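Water-soluble chlorophyll protein (Brassicaceae, PDB 5HPZ) binds chlorophyll in a water-soluble four-chain assembly and, as a Kunitz-type family member, may also inhibit proteases. Local coordinates at residues D100-S103 with S104-K107. Sequence-based numbering, arbitrary orientation.
Sequences DVSS and SAAK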
loop_
_atom_site.group_PDB
_atom_site.type_symbol
_atom_site.label_atom_id
_atom_site.label_comp_id
_atom_site.label_asym_id
_atom_site.label_seq_id
_atom_site.Cartn_x
_atom_site.Cartn_y
_atom_site.Cartn_z
ATOM N N ASP A 100 -14.025 8.037 17.723
ATOM C CA ASP A 100 -14.189 6.566 17.600
ATOM C C ASP A 100 -15.011 6.087 18.825
ATOM O O ASP A 100 -14.560 6.249 19.942
ATOM C CB ASP A 100 -12.805 5.897 17.557
ATOM C CG ASP A 100 -12.835 4.373 17.370
ATOM O OD1 ASP A 100 -13.886 3.745 17.060
ATOM O OD2 ASP A 100 -11.733 3.803 17.552
ATOM N N VAL A 101 -16.214 5.532 18.608
ATOM C CA VAL A 101 -16.946 4.857 19.697
ATOM C C VAL A 101 -17.169 3.363 19.430
ATOM O O VAL A 101 -18.015 2.740 20.044
ATOM C CB VAL A 101 -18.274 5.567 20.017
ATOM C CG1 VAL A 101 -18.019 7.011 20.452
ATOM C CG2 VAL A 101 -19.225 5.480 18.813
ATOM N N SER A 102 -16.358 2.785 18.560
ATOM C CA SER A 102 -16.439 1.382 18.236
ATOM C C SER A 102 -15.991 0.538 19.401
ATOM O O SER A 102 -15.372 1.029 20.346
ATOM C CB SER A 102 -15.567 1.073 17.006
ATOM O OG SER A 102 -14.192 1.052 17.363
ATOM N N SER A 103 -16.262 -0.763 19.320
ATOM C CA SER A 103 -15.845 -1.679 20.384
ATOM C C SER A 103 -14.312 -1.800 20.498
ATOM O O SER A 103 -13.822 -2.316 21.468
ATOM C CB SER A 103 -16.467 -3.063 20.178
ATOM O OG SER A 103 -16.173 -3.497 18.874
ATOM N N SER A 104 -13.544 -1.314 19.532
ATOM C CA SER A 104 -12.094 -1.376 19.660
ATOM C C SER A 104 -11.506 -0.024 19.987
ATOM O O SER A 104 -10.312 0.118 19.964
ATOM C CB SER A 104 -11.460 -1.938 18.371
ATOM O OG SER A 104 -11.917 -1.229 17.232
ATOM N N ALA A 105 -12.319 0.977 20.285
ATOM C CA ALA A 105 -11.777 2.335 20.500
ATOM C C ALA A 105 -10.749 2.287 21.618
ATOM O O ALA A 105 -10.896 1.526 22.540
ATOM C CB ALA A 105 -12.889 3.333 20.837
ATOM N N ALA A 106 -9.699 3.087 21.523
ATOM C CA ALA A 106 -8.681 3.137 22.580
ATOM C C ALA A 106 -9.160 3.979 23.761
ATOM O O ALA A 106 -10.096 4.792 23.616
ATOM C CB ALA A 106 -7.398 3.732 22.009
ATOM N N LYS A 107 -8.481 3.857 24.903
ATOM C CA LYS A 107 -8.833 4.639 26.082
ATOM C C LYS A 107 -8.832 6.115 25.749
ATOM O O LYS A 107 -9.678 6.845 26.228
ATOM C CB LYS A 107 -7.879 4.377 27.264
ATOM C CG LYS A 107 -8.264 3.207 28.153
HETATM O O HOH W 1 -9.700 4.665 18.965
#
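One face of the D100 carboxylate is overlain by A105: its methyl CB stands almost directly above D100 CG at 3.6 Å, and A105 CA lies 3.3 Å from D100 OD2 on the same face. The backbone N of S102 also comes from that side, donating to D100 OD1 at 3.0 Å from well above the carboxylate plane. At the edge, S102 OG donates to the syn lone pair of D100 OD1 at 2.7 Å, so OD1 accepts two bonds from one residue. OD2 receives a hydrogen from a water that in turn accepts from A106 N. This water bridge ties the second oxygen to the chain beyond the turn. With CG anti to the backbone N (chi1 -177°), the acid is directed beneath A105.

S102 OG continues the relay. While donating to D100, it accepts from S104 OG, the two hydroxyl oxygens being 3.2 Å apart, and from the backbone N of S104 at 3.3 Å with an N-H...O angle of 147°. The main-chain closure is straighter: A105 N donates to S102 O at 3.1 Å and 164°. Replacing D100 by an alanine is likely to leave S102 N and S102 OG without their shared acceptor, the bridging water without its OD2 partner and the A105 methyl without the flat group beneath it.

This exposed turn lies in the loop linking strands 97-99 and 111-113 of the beta-trefoil fold. Backbone hydrogen bonding of D100 with A110 pairs the start of that loop with the residue just before strand 111-113. The bond from S102 N to D100 OD1 defines an Asx turn, the one from S104 N to S102 OG fits an ST turn, and the latter overlaps the type I beta turn spanning S102 to A105.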